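Tryptophan synthase alpha chain (Aquifex aeolicus, PDB 2EKC) probably cleaves indoleglycerol phosphate into indole and glyceraldehyde 3-phosphate, the alpha-subunit reaction in the final step of tryptophan biosynthesis. Local coordinates at residues A[149-154]-A[171-176]; A[165-170]-A[203-208]; A[6-11]-A[45-50]; A[110-115]-A[140-145]; A[154-159]-A[192-197]. One frame throughout, in Å; residues are numbered along the deposited sequence.

Interaction 1 (A[149-154]-A[171-176])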
# COMPACT_ATOMS: atom_id res chain seq x y z
N SER A 149 -4.16 11.23 -2.53
CA SER A 149 -3.09 11.34 -1.56
C SER A 149 -1.73 10.85 -2.05
O SER A 149 -1.58 9.72 -2.52
CB SER A 149 -3.49 10.58 -0.29
OG SER A 149 -2.72 10.98 0.82
N PHE A 150 -0.73 11.72 -1.95
CA PHE A 150 0.62 11.37 -2.37
C PHE A 150 1.36 10.73 -1.19
O PHE A 150 1.46 11.31 -0.11
CB PHE A 150 1.38 12.62 -2.83
CG PHE A 150 2.74 12.32 -3.39
CD1 PHE A 150 2.88 11.73 -4.64
CD2 PHE A 150 3.89 12.59 -2.65
CE1 PHE A 150 4.14 11.42 -5.15
CE2 PHE A 150 5.16 12.29 -3.15
CZ PHE A 150 5.28 11.70 -4.40
N VAL A 151 1.87 9.52 -1.40
CA VAL A 151 2.58 8.79 -0.36
C VAL A 151 4.05 8.63 -0.73
O VAL A 151 4.41 7.77 -1.52
CB VAL A 151 1.95 7.40 -0.16
CG1 VAL A 151 2.69 6.64 0.94
CG2 VAL A 151 0.47 7.55 0.20
N PRO A 152 4.93 9.48 -0.16
CA PRO A 152 6.36 9.40 -0.45
C PRO A 152 7.00 8.15 0.16
O PRO A 152 6.50 7.59 1.14
CB PRO A 152 6.90 10.69 0.15
CG PRO A 152 6.00 10.90 1.34
CD PRO A 152 4.64 10.59 0.77
N LEU A 153 8.11 7.71 -0.43
CA LEU A 153 8.80 6.53 0.07
C LEU A 153 10.12 6.88 0.75
O LEU A 153 10.88 7.71 0.26
CB LEU A 153 9.05 5.54 -1.06
CG LEU A 153 7.83 4.73 -1.53
CD1 LEU A 153 6.79 5.65 -2.13
CD2 LEU A 153 8.28 3.70 -2.57
N GLY A 154 10.36 6.25 1.89
CA GLY A 154 11.59 6.50 2.62
C GLY A 154 12.38 5.22 2.74
O GLY A 154 11.89 4.15 2.38
N ASP A 171 0.80 13.86 1.95
CA ASP A 171 -0.47 14.51 2.25
C ASP A 171 -1.01 13.99 3.58
O ASP A 171 -1.49 14.76 4.40
CB ASP A 171 -1.51 14.24 1.15
CG ASP A 171 -1.18 14.95 -0.15
OD1 ASP A 171 -0.96 16.17 -0.12
OD2 ASP A 171 -1.17 14.27 -1.20
N GLU A 172 -0.93 12.67 3.78
CA GLU A 172 -1.46 12.07 4.99
C GLU A 172 -0.60 10.98 5.62
O GLU A 172 -0.74 10.68 6.81
CB GLU A 172 -2.84 11.48 4.70
CG GLU A 172 -3.88 12.50 4.24
CD GLU A 172 -5.12 11.83 3.68
OE1 GLU A 172 -5.09 11.42 2.50
OE2 GLU A 172 -6.11 11.71 4.43
N MET A 173 0.28 10.36 4.84
CA MET A 173 1.11 9.30 5.38
C MET A 173 2.36 9.05 4.54
O MET A 173 2.46 9.50 3.40
CB MET A 173 0.31 8.00 5.46
CG MET A 173 -0.09 7.46 4.09
SD MET A 173 -0.93 5.88 4.17
CE MET A 173 0.42 4.81 4.56
N THR A 174 3.30 8.30 5.13
CA THR A 174 4.55 7.97 4.46
C THR A 174 4.80 6.47 4.56
O THR A 174 4.26 5.80 5.44
CB THR A 174 5.75 8.70 5.09
OG1 THR A 174 5.90 8.28 6.45
CG2 THR A 174 5.54 10.21 5.06
N TYR A 175 5.63 5.96 3.66
CA TYR A 175 5.98 4.55 3.65
C TYR A 175 7.49 4.37 3.61
O TYR A 175 8.16 4.90 2.72
CB TYR A 175 5.36 3.85 2.43
CG TYR A 175 5.85 2.43 2.27
CD1 TYR A 175 5.53 1.45 3.21
CD2 TYR A 175 6.70 2.07 1.22
CE1 TYR A 175 6.04 0.15 3.12
CE2 TYR A 175 7.22 0.77 1.11
CZ TYR A 175 6.88 -0.18 2.07
OH TYR A 175 7.41 -1.45 2.00
N PHE A 176 8.03 3.63 4.57
CA PHE A 176 9.47 3.36 4.61
C PHE A 176 9.69 1.86 4.44
O PHE A 176 8.91 1.05 4.93
CB PHE A 176 10.08 3.77 5.96
CG PHE A 176 10.45 5.22 6.05
CD1 PHE A 176 9.47 6.21 5.98
CD2 PHE A 176 11.77 5.60 6.23
CE1 PHE A 176 9.82 7.56 6.10
CE2 PHE A 176 12.13 6.94 6.35
CZ PHE A 176 11.15 7.92 6.29
O HOH W 1 -0.32 10.54 1.90

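Interaction 2 (A[165-170]-A[203-208])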
# COMPACT_ATOMS: atom_id res chain seq x y z
N LEU A 165 11.93 16.52 3.20
CA LEU A 165 11.29 16.63 1.89
C LEU A 165 10.16 15.60 1.80
O LEU A 165 9.14 15.84 1.14
CB LEU A 165 12.31 16.39 0.78
CG LEU A 165 13.37 17.48 0.62
CD1 LEU A 165 14.49 17.00 -0.28
CD2 LEU A 165 12.72 18.73 0.06
N ILE A 166 10.34 14.46 2.45
CA ILE A 166 9.34 13.41 2.46
C ILE A 166 8.10 13.90 3.22
O ILE A 166 6.97 13.75 2.76
CB ILE A 166 9.89 12.13 3.14
CG1 ILE A 166 10.94 11.47 2.25
CG2 ILE A 166 8.76 11.16 3.45
CD1 ILE A 166 11.64 10.29 2.89
N CYS A 167 8.32 14.49 4.39
CA CYS A 167 7.21 14.99 5.21
C CYS A 167 6.38 16.05 4.48
O CYS A 167 5.15 15.99 4.48
CB CYS A 167 7.76 15.59 6.51
SG CYS A 167 6.52 15.81 7.83
N GLU A 168 7.04 17.01 3.85
CA GLU A 168 6.32 18.05 3.14
C GLU A 168 5.66 17.51 1.87
O GLU A 168 4.72 18.11 1.35
CB GLU A 168 7.27 19.21 2.79
CG GLU A 168 8.46 18.83 1.94
CD GLU A 168 9.33 20.03 1.61
OE1 GLU A 168 9.89 20.64 2.54
OE2 GLU A 168 9.46 20.35 0.40
N ALA A 169 6.14 16.37 1.39
CA ALA A 169 5.57 15.77 0.19
C ALA A 169 4.36 14.88 0.49
O ALA A 169 3.52 14.66 -0.37
CB ALA A 169 6.63 14.95 -0.54
N ALA A 170 4.29 14.38 1.72
CA ALA A 170 3.19 13.51 2.12
C ALA A 170 1.93 14.29 2.49
O ALA A 170 1.99 15.27 3.24
CB ALA A 170 3.62 12.64 3.29
N GLU A 203 11.10 13.10 14.92
CA GLU A 203 11.64 14.40 15.30
C GLU A 203 11.29 15.48 14.29
O GLU A 203 11.10 16.64 14.64
CB GLU A 203 13.17 14.31 15.40
CG GLU A 203 13.71 13.34 16.44
CD GLU A 203 15.23 13.17 16.36
OE1 GLU A 203 15.94 14.20 16.35
OE2 GLU A 203 15.71 12.02 16.32
N LEU A 204 11.19 15.08 13.02
CA LEU A 204 10.93 16.02 11.94
C LEU A 204 9.55 15.95 11.31
O LEU A 204 9.18 16.84 10.55
CB LEU A 204 11.97 15.80 10.84
CG LEU A 204 13.43 16.03 11.22
CD1 LEU A 204 14.34 15.36 10.20
CD2 LEU A 204 13.70 17.53 11.29
N CYS A 205 8.78 14.91 11.63
CA CYS A 205 7.48 14.75 11.00
C CYS A 205 6.40 14.20 11.92
O CYS A 205 6.65 13.29 12.70
CB CYS A 205 7.64 13.83 9.80
SG CYS A 205 6.30 13.93 8.58
N ASP A 206 5.19 14.74 11.79
CA ASP A 206 4.07 14.29 12.60
C ASP A 206 3.11 13.38 11.84
O ASP A 206 2.17 12.83 12.43
CB ASP A 206 3.30 15.50 13.15
CG ASP A 206 4.10 16.28 14.17
OD1 ASP A 206 4.53 15.66 15.17
OD2 ASP A 206 4.29 17.50 13.98
N LYS A 207 3.34 13.20 10.55
CA LYS A 207 2.46 12.36 9.75
C LYS A 207 2.72 10.87 10.00
O LYS A 207 3.86 10.45 10.16
CB LYS A 207 2.63 12.68 8.26
CG LYS A 207 2.44 14.16 7.93
CD LYS A 207 2.23 14.36 6.44
CE LYS A 207 1.97 15.82 6.11
NZ LYS A 207 3.20 16.65 6.22
N PRO A 208 1.66 10.06 10.03
CA PRO A 208 1.82 8.62 10.27
C PRO A 208 2.77 7.95 9.28
O PRO A 208 2.90 8.39 8.13
CB PRO A 208 0.40 8.07 10.17
CG PRO A 208 -0.31 9.08 9.30
CD PRO A 208 0.24 10.39 9.81

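Interaction 3 (A[6-11]-A[45-50])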
# COMPACT_ATOMS: atom_id res chain seq x y z
N ASP A 6 -8.56 9.94 8.34
CA ASP A 6 -9.67 9.49 9.19
C ASP A 6 -9.33 8.14 9.82
O ASP A 6 -9.55 7.93 11.01
CB ASP A 6 -10.97 9.35 8.40
CG ASP A 6 -11.49 10.67 7.84
OD1 ASP A 6 -11.14 11.73 8.39
OD2 ASP A 6 -12.26 10.63 6.86
N LYS A 7 -8.80 7.23 9.01
CA LYS A 7 -8.47 5.90 9.51
C LYS A 7 -7.43 5.91 10.62
O LYS A 7 -7.59 5.23 11.63
CB LYS A 7 -7.98 5.00 8.37
CG LYS A 7 -7.65 3.57 8.81
CD LYS A 7 -8.87 2.88 9.44
CE LYS A 7 -9.99 2.68 8.43
NZ LYS A 7 -11.17 2.00 9.03
N PHE A 8 -6.35 6.66 10.44
CA PHE A 8 -5.31 6.72 11.46
C PHE A 8 -5.83 7.38 12.74
O PHE A 8 -5.43 7.02 13.84
CB PHE A 8 -4.08 7.45 10.92
CG PHE A 8 -3.14 6.56 10.15
CD1 PHE A 8 -2.47 5.51 10.79
CD2 PHE A 8 -2.94 6.74 8.79
CE1 PHE A 8 -1.62 4.66 10.09
CE2 PHE A 8 -2.08 5.90 8.07
CZ PHE A 8 -1.42 4.86 8.72
N THR A 9 -6.73 8.35 12.59
CA THR A 9 -7.30 9.00 13.76
C THR A 9 -8.16 7.97 14.49
O THR A 9 -8.17 7.90 15.72
CB THR A 9 -8.15 10.21 13.34
OG1 THR A 9 -7.30 11.21 12.78
CG2 THR A 9 -8.90 10.79 14.54
N GLU A 10 -8.87 7.16 13.71
CA GLU A 10 -9.72 6.12 14.28
C GLU A 10 -8.87 5.08 15.01
O GLU A 10 -9.17 4.71 16.15
CB GLU A 10 -10.53 5.44 13.16
CG GLU A 10 -11.17 4.12 13.57
CD GLU A 10 -11.93 3.46 12.43
OE1 GLU A 10 -11.46 3.53 11.27
OE2 GLU A 10 -13.00 2.87 12.69
N LEU A 11 -7.81 4.61 14.36
CA LEU A 11 -6.95 3.60 14.96
C LEU A 11 -6.34 4.10 16.26
O LEU A 11 -6.25 3.36 17.24
CB LEU A 11 -5.85 3.19 13.98
CG LEU A 11 -6.35 2.40 12.77
CD1 LEU A 11 -5.26 2.32 11.72
CD2 LEU A 11 -6.77 1.00 13.21
N THR A 45 -8.04 -5.77 7.83
CA THR A 45 -7.16 -4.89 7.07
C THR A 45 -7.66 -3.44 7.22
O THR A 45 -8.85 -3.17 7.04
CB THR A 45 -7.15 -5.29 5.57
OG1 THR A 45 -6.45 -6.53 5.42
CG2 THR A 45 -6.47 -4.23 4.73
N ASP A 46 -6.76 -2.54 7.57
CA ASP A 46 -7.11 -1.13 7.76
C ASP A 46 -6.91 -0.28 6.52
O ASP A 46 -7.65 0.68 6.29
CB ASP A 46 -6.28 -0.55 8.90
CG ASP A 46 -6.53 -1.27 10.21
OD1 ASP A 46 -7.68 -1.18 10.70
OD2 ASP A 46 -5.61 -1.93 10.73
N ILE A 47 -5.90 -0.62 5.73
CA ILE A 47 -5.58 0.11 4.51
C ILE A 47 -5.24 -0.92 3.45
O ILE A 47 -4.44 -1.83 3.68
CB ILE A 47 -4.37 1.05 4.71
CG1 ILE A 47 -4.72 2.13 5.73
CG2 ILE A 47 -3.97 1.68 3.37
CD1 ILE A 47 -3.53 2.99 6.13
N LEU A 48 -5.85 -0.78 2.28
CA LEU A 48 -5.62 -1.73 1.20
C LEU A 48 -4.70 -1.20 0.11
O LEU A 48 -4.82 -0.05 -0.30
CB LEU A 48 -6.97 -2.11 0.57
CG LEU A 48 -6.97 -3.22 -0.47
CD1 LEU A 48 -6.59 -4.54 0.21
CD2 LEU A 48 -8.34 -3.33 -1.12
N GLU A 49 -3.76 -2.03 -0.32
CA GLU A 49 -2.87 -1.66 -1.42
C GLU A 49 -3.31 -2.55 -2.57
O GLU A 49 -3.25 -3.79 -2.47
CB GLU A 49 -1.40 -1.93 -1.11
CG GLU A 49 -0.84 -1.18 0.08
CD GLU A 49 0.68 -1.24 0.12
OE1 GLU A 49 1.24 -2.28 -0.30
OE2 GLU A 49 1.31 -0.26 0.57
N ILE A 50 -3.76 -1.93 -3.66
CA ILE A 50 -4.25 -2.66 -4.83
C ILE A 50 -3.18 -2.72 -5.91
O ILE A 50 -2.79 -1.68 -6.46
CB ILE A 50 -5.51 -1.96 -5.39
CG1 ILE A 50 -6.57 -1.84 -4.28
CG2 ILE A 50 -6.05 -2.74 -6.58
CD1 ILE A 50 -7.87 -1.13 -4.71
O HOH W 2 -10.13 -0.46 9.97

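Interaction 4 (A[110-115]-A[140-145])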
# COMPACT_ATOMS: atom_id res chain seq x y z
N GLY A 110 -1.97 8.74 -19.53
CA GLY A 110 -2.18 10.18 -19.46
C GLY A 110 -2.43 10.57 -18.01
O GLY A 110 -3.40 10.11 -17.41
N LEU A 111 -1.57 11.41 -17.45
CA LEU A 111 -1.71 11.83 -16.05
C LEU A 111 -3.11 12.26 -15.64
O LEU A 111 -3.67 11.71 -14.69
CB LEU A 111 -0.72 12.94 -15.71
CG LEU A 111 0.66 12.47 -15.23
CD1 LEU A 111 1.37 11.74 -16.36
CD2 LEU A 111 1.48 13.66 -14.76
N GLU A 112 -3.67 13.25 -16.34
CA GLU A 112 -5.01 13.73 -16.01
C GLU A 112 -6.02 12.59 -16.03
O GLU A 112 -6.74 12.38 -15.05
CB GLU A 112 -5.46 14.80 -17.01
CG GLU A 112 -4.68 16.12 -16.96
CD GLU A 112 -5.08 17.01 -15.80
OE1 GLU A 112 -6.28 17.04 -15.45
OE2 GLU A 112 -4.20 17.69 -15.24
N LYS A 113 -6.08 11.86 -17.13
CA LYS A 113 -7.02 10.75 -17.25
C LYS A 113 -6.82 9.69 -16.17
O LYS A 113 -7.78 9.24 -15.56
CB LYS A 113 -6.90 10.09 -18.63
CG LYS A 113 -7.81 8.89 -18.79
CD LYS A 113 -7.65 8.20 -20.14
CE LYS A 113 -8.15 9.06 -21.28
NZ LYS A 113 -8.19 8.27 -22.55
N PHE A 114 -5.57 9.30 -15.95
CA PHE A 114 -5.24 8.29 -14.95
C PHE A 114 -5.78 8.69 -13.58
O PHE A 114 -6.45 7.90 -12.91
CB PHE A 114 -3.72 8.10 -14.88
CG PHE A 114 -3.29 6.88 -14.12
CD1 PHE A 114 -3.17 6.90 -12.73
CD2 PHE A 114 -2.99 5.70 -14.80
CE1 PHE A 114 -2.77 5.76 -12.03
CE2 PHE A 114 -2.59 4.56 -14.10
CZ PHE A 114 -2.47 4.59 -12.72
N CYS A 115 -5.51 9.93 -13.19
CA CYS A 115 -5.98 10.42 -11.90
C CYS A 115 -7.50 10.55 -11.87
O CYS A 115 -8.13 10.19 -10.88
CB CYS A 115 -5.31 11.75 -11.57
SG CYS A 115 -3.54 11.60 -11.17
N LYS A 140 2.66 15.09 -8.67
CA LYS A 140 2.11 15.59 -7.41
C LYS A 140 1.05 16.66 -7.70
O LYS A 140 -0.03 16.67 -7.09
CB LYS A 140 3.22 16.17 -6.53
CG LYS A 140 4.29 15.16 -6.13
CD LYS A 140 5.37 15.82 -5.28
CE LYS A 140 6.54 14.89 -5.04
NZ LYS A 140 7.60 15.52 -4.19
N ALA A 141 1.37 17.56 -8.62
CA ALA A 141 0.45 18.64 -8.99
C ALA A 141 -0.90 18.10 -9.48
O ALA A 141 -1.94 18.59 -9.06
CB ALA A 141 1.07 19.53 -10.07
N VAL A 142 -0.87 17.10 -10.35
CA VAL A 142 -2.10 16.52 -10.87
C VAL A 142 -2.86 15.77 -9.77
O VAL A 142 -4.08 15.87 -9.66
CB VAL A 142 -1.83 15.54 -12.04
CG1 VAL A 142 -3.15 15.01 -12.58
CG2 VAL A 142 -1.05 16.23 -13.14
N MET A 143 -2.12 15.02 -8.95
CA MET A 143 -2.75 14.29 -7.87
C MET A 143 -3.47 15.25 -6.93
O MET A 143 -4.56 14.96 -6.44
CB MET A 143 -1.70 13.47 -7.10
CG MET A 143 -1.22 12.25 -7.88
SD MET A 143 0.04 11.27 -7.04
CE MET A 143 -0.95 10.46 -5.76
N LYS A 144 -2.86 16.41 -6.69
CA LYS A 144 -3.46 17.42 -5.83
C LYS A 144 -4.79 17.88 -6.43
O LYS A 144 -5.78 18.05 -5.74
CB LYS A 144 -2.54 18.63 -5.69
CG LYS A 144 -3.14 19.77 -4.87
CD LYS A 144 -2.30 21.03 -4.95
CE LYS A 144 -2.92 22.17 -4.14
NZ LYS A 144 -4.31 22.50 -4.57
N LYS A 145 -4.79 18.06 -7.75
CA LYS A 145 -5.98 18.49 -8.47
C LYS A 145 -7.14 17.51 -8.31
O LYS A 145 -8.30 17.93 -8.19
CB LYS A 145 -5.65 18.66 -9.95
CG LYS A 145 -6.83 19.05 -10.83
CD LYS A 145 -6.41 19.16 -12.28
CE LYS A 145 -7.59 19.53 -13.17
NZ LYS A 145 -7.14 19.74 -14.58

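Interaction 5 (A[154-159]-A[192-197])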
# COMPACT_ATOMS: atom_id res chain seq x y z
N GLY A 154 10.36 6.25 1.89
CA GLY A 154 11.59 6.50 2.62
C GLY A 154 12.38 5.22 2.74
O GLY A 154 11.89 4.15 2.38
N ALA A 155 13.60 5.32 3.25
CA ALA A 155 14.45 4.14 3.42
C ALA A 155 15.23 4.24 4.72
O ALA A 155 15.30 5.32 5.32
CB ALA A 155 15.41 4.02 2.24
N PRO A 156 15.81 3.13 5.18
CA PRO A 156 16.58 3.14 6.42
C PRO A 156 17.78 4.07 6.31
O PRO A 156 18.36 4.47 7.32
CB PRO A 156 17.00 1.68 6.60
CG PRO A 156 15.90 0.93 5.87
CD PRO A 156 15.74 1.76 4.63
N THR A 157 18.15 4.41 5.08
CA THR A 157 19.29 5.28 4.83
C THR A 157 18.92 6.70 4.38
O THR A 157 19.79 7.45 3.94
CB THR A 157 20.24 4.67 3.78
OG1 THR A 157 19.52 4.44 2.56
CG2 THR A 157 20.82 3.36 4.28
N SER A 158 17.65 7.06 4.48
CA SER A 158 17.22 8.40 4.08
C SER A 158 17.92 9.46 4.93
O SER A 158 17.98 9.35 6.16
CB SER A 158 15.71 8.55 4.21
OG SER A 158 15.03 7.76 3.24
N THR A 159 18.46 10.48 4.28
CA THR A 159 19.16 11.55 4.99
C THR A 159 18.15 12.42 5.72
O THR A 159 16.95 12.36 5.44
CB THR A 159 19.94 12.44 4.01
OG1 THR A 159 19.01 13.12 3.15
CG2 THR A 159 20.89 11.61 3.17
N GLU A 192 16.75 -2.69 13.91
CA GLU A 192 17.39 -1.57 14.60
C GLU A 192 17.62 -0.36 13.70
O GLU A 192 17.45 0.78 14.13
CB GLU A 192 18.72 -2.03 15.20
CG GLU A 192 19.42 -1.00 16.08
CD GLU A 192 18.57 -0.56 17.26
OE1 GLU A 192 17.92 -1.43 17.88
OE2 GLU A 192 18.56 0.64 17.58
N ARG A 193 18.02 -0.62 12.46
CA ARG A 193 18.30 0.46 11.53
C ARG A 193 17.09 1.29 11.10
O ARG A 193 17.15 2.53 11.10
CB ARG A 193 19.00 -0.10 10.29
CG ARG A 193 19.54 0.96 9.36
CD ARG A 193 20.62 0.38 8.49
NE ARG A 193 21.29 1.41 7.70
CZ ARG A 193 22.47 1.24 7.12
NH1 ARG A 193 23.12 0.09 7.24
NH2 ARG A 193 23.00 2.23 6.41
N ILE A 194 16.01 0.63 10.73
CA ILE A 194 14.81 1.35 10.30
C ILE A 194 14.14 1.99 11.52
O ILE A 194 13.54 3.06 11.41
CB ILE A 194 13.81 0.42 9.57
CG1 ILE A 194 12.57 1.22 9.15
CG2 ILE A 194 13.42 -0.74 10.47
CD1 ILE A 194 12.86 2.41 8.23
N LYS A 195 14.27 1.34 12.67
CA LYS A 195 13.68 1.85 13.90
C LYS A 195 14.32 3.20 14.25
O LYS A 195 13.62 4.16 14.57
CB LYS A 195 13.90 0.85 15.04
CG LYS A 195 13.32 1.29 16.37
CD LYS A 195 13.39 0.17 17.39
CE LYS A 195 12.85 0.61 18.74
NZ LYS A 195 13.68 1.71 19.31
N LYS A 196 15.65 3.26 14.19
CA LYS A 196 16.36 4.49 14.48
C LYS A 196 16.01 5.58 13.47
O LYS A 196 15.91 6.75 13.81
CB LYS A 196 17.87 4.24 14.49
CG LYS A 196 18.38 3.52 15.73
CD LYS A 196 18.23 4.40 16.98
CE LYS A 196 18.84 3.73 18.20
NZ LYS A 196 18.71 4.57 19.43
N LYS A 197 15.83 5.18 12.21
CA LYS A 197 15.49 6.14 11.18
C LYS A 197 14.12 6.73 11.45
O LYS A 197 13.90 7.93 11.26
CB LYS A 197 15.50 5.47 9.80
CG LYS A 197 15.21 6.42 8.65
CD LYS A 197 16.48 7.00 8.06
CE LYS A 197 17.26 7.84 9.04
NZ LYS A 197 18.58 8.25 8.50
O HOH W 3 20.92 4.07 8.19

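Interaction 1 (A[149-154]-A[171-176])
Leu153 and Gly154 run parallel to Tyr175 and Phe176, joined by backbone bonds from Tyr175 N to Pro152 O (3.1 Å) and from Gly154 N to Tyr175 O (2.7 Å). These are the fifth and sixth strands of the TIM barrel. They form the two strands of a beta-alpha-beta unit whose helix is 160-169. On one face of the sheet the Phe176 ring lies flat against Gly154. Gly154 CA sits 3.6 Å from the ring centroid, only 7° off the ring normal, a CH-pi contact. Glycine, with no CB, lets the ring come this close. On the other face Leu153 CG comes to the edge of the Tyr175 ring, in its plane, 4.0 Å from Tyr175 CD2. The Tyr175 side chain lies about 5 Å from that of Glu49, a predicted proton acceptor, so this face probably borders the active site. Further back, Val151 CG2 packs on Met173 CG, and Pro152 CG touches Thr174 CG2. Thr174 OG1 is hydrogen-bonded to Tyr201 OH.

Towards Ser149 the regular pairing gives way to side chains and a water. Asp171 CG stands opposite the carbonyl carbon (chi1 -70°), which carries OD2 to Phe150 N at 2.7 Å. This bond is nearly straight, 171° at the hydrogen. Glu172 OE2 accepts from Ser5 N and Met1 N, while its OE1 accepts a hydrogen bond from Ser149 OG on its anti lone pair at 2.9 Å. A water donates to Ser149 OG and Phe150 O, and accepts from Glu172 N at 2.9 Å.

Interaction 2 (A[165-170]-A[203-208])
A disulfide between Cys167 and Cys205 is the heart of this contact, which ties the last turn of helix 160-169 to the residues that follow helix 192-204. It lies on the outer layer of the barrel, away from the annotated active-site residues. The two SG atoms, of Cys167 and Cys205, are 2.0 Å apart, with the CB-SG-SG-CB torsion at 86°, close to the relaxed right angle. Both cysteines place SG opposite their own backbone N (chi1 -163° in Cys167). The bridge thus spans a CA-to-CA gap of 5.8 Å between Cys167 and Cys205.

Lys207 adds a second tie beside the bridge. Its aliphatic chain runs along Ala170, with CD 3.8 Å from Ala170 CB. It then bends at its last torsion, which turns the ammonium back to the helix end. There Lys207 NZ donates to Cys167 O at 2.7 Å. The nitrogen comes from above the carbonyl plane, 44° out of it. The same oxygen also receives a weak backbone bond from Ala170 N. A positive group at the C-terminal end of a helix is likely to be favourable for the helix dipole. A leucine in place of Lys207 would probably cost Cys167 O its ammonium donor and leave the helix end without this nearby charge. The backbone O of Lys207 is itself held by Tyr201 OH, and Leu204 rests on Ile163. The disulfide joins helix 160-169 to the loop that leads from helix 192-204 to strand 209-212, in the outer layer of a TIM barrel.

Interaction 3 (A[6-11]-A[45-50])
Leu11 and Phe8 of helix 3-14 rest on Asp46 and Ile47, where strand 47-51 begins. Leu11 CD2 lies 3.4 Å from Asp46 OD1, and its CD1 touches the carboxylate carbon and CB of Asp46. Phe8 crosses Ile47 at about a right angle. Its CE2 and CZ both meet Ile47 CD1, CE2 at 3.8 Å. Ile47 CD1 is anti to CA (chi2 173°), which carries it out to the ring.

Lys7 curls instead of stretching. CG is opposite the backbone N (chi1 -178°), but bends at the next two torsions fold the chain over Asp46 O, with CE 3.7 Å from that oxygen. Asp46 O is buried and has no polar partner. The Lys7 NZ then forms a salt bridge with Glu10 OE1 at 2.7 Å, and a water links it to Asp46 OD1. An alanine at Lys7 would probably leave Glu10 without its ion-pair mate and open a gap over Asp46 O.

Asp46 OD2 has a salt bridge to Lys257 and a hydrogen bond from Leu19 N. Helix 3-14 thus lies across the N-terminal end of the barrel, with Phe8 and Leu11 also on Ala18 of strand 18-24 and Lys7 on Pro96, just before strand 97-100.

Interaction 4 (A[110-115]-A[140-145])
Val142 turns both methyls to Leu111, Glu112 and Cys115. Its CG1, opposite the backbone N (chi1 -177°), meets Cys115 SG at 3.7 Å. Its CG2 meets Leu111 CD2 at 4.0 Å, and the two side chains cross at about a right angle. Met143 CG joins from the next position and lies 4.1 Å from Cys115 SG. On the solvent-exposed side Lys145 reaches out with a fully extended chain and forms a salt bridge to Glu112. Lys145 NZ is 3.0 Å from Glu112 OE1, on the syn side but 33° out of the carboxylate plane. A bend in the Glu112 chain at chi2 swings the carboxylate over Val142, so that OE2 lies 3.9 Å from its CG1.

The two segments belong to helices 111-120 and 133-145 of the outer layer of the TIM barrel. Their axes pass 9.6 Å apart here and cross at -41°.

Further out, Tyr146 OH is hydrogen-bonded to Glu112 OE1, so this oxygen has two partners. Tyr146 and Leu148 also touch Cys115. Both Cys115 and Met143 lie on Phe126 of strand 125-127, and Met143 also lies on Phe150. Leu111 is backed by Tyr103 and Ile106 of helix 103-109.

Interaction 5 (A[154-159]-A[192-197])
Lys197 and Arg193 of helix 192-204 grip the Ala155 to Ser158 beta turn from two positions one helical turn apart. The turn is of type I. It belongs to the loop that leads from the fifth strand of the TIM barrel, 149-154, to helix 160-169. Lys197 leaves its helix with CG opposite the backbone N (chi1 -178°), then bends at chi2 and chi3. The bends curl its methylenes past the carbonyl oxygens of the turn. CD comes 3.2 Å from Pro156 O, and CG lies near Ala155 O. The ammonium goes on to Ser158 O, where Lys197 NZ donates at 2.7 Å. It approaches close to the C=O direction, tilted 19° from the carbonyl plane. Lys197 NZ also forms a salt bridge with Glu200, so the ammonium has both a backbone oxygen and a carboxylate as partners.

Arg193 runs out in nearly the same direction as Lys197, past the other side of Pro156 O. Its CG packs on Pro156 CB at 3.8 Å, and its NH2 lies 3.3 Å from Thr157 CG2. Pro156 O lies at the guanidinium edge, near its plane. Closer to the barrel, Ile194 CD1 touches Pro156 CG at 4.1 Å, the two side chains crossing obliquely. Ile194 also reaches Phe176 and Phe227, and Pro156 leans on Val177 of the next strand. The turn has its backbone bond from Ser158 N to Ala155 O, and Ser158 OG accepts from Ala155 N at 2.8 Å. A single water bridges the two segments, donating to Pro156 O and accepting from Arg193 NE at 2.7 Å.

In the fold
Interaction 3 comes first. It closes a loop of 33 residues and fixes helix 3-14 over the start of strand 47-51. Interaction 4 follows in series, closes 24 residues and joins helices 111-120 and 133-145. Interactions 1, 5 and 2 then open in turn, and each crosses the other two. Interaction 1 closes 16 residues and joins strands 149-154 and 174-177. Interaction 5 shares Gly154 with it and ties the loop after strand 149-154 to helix 192-204. Interaction 2 binds the end of helix 160-169 to the segment after helix 192-204. These two close 32 residues each. Lys140 packs against Phe150, so interaction 4 touches interaction 1. Phe8 of interaction 3 meets both Met173 and Pro208.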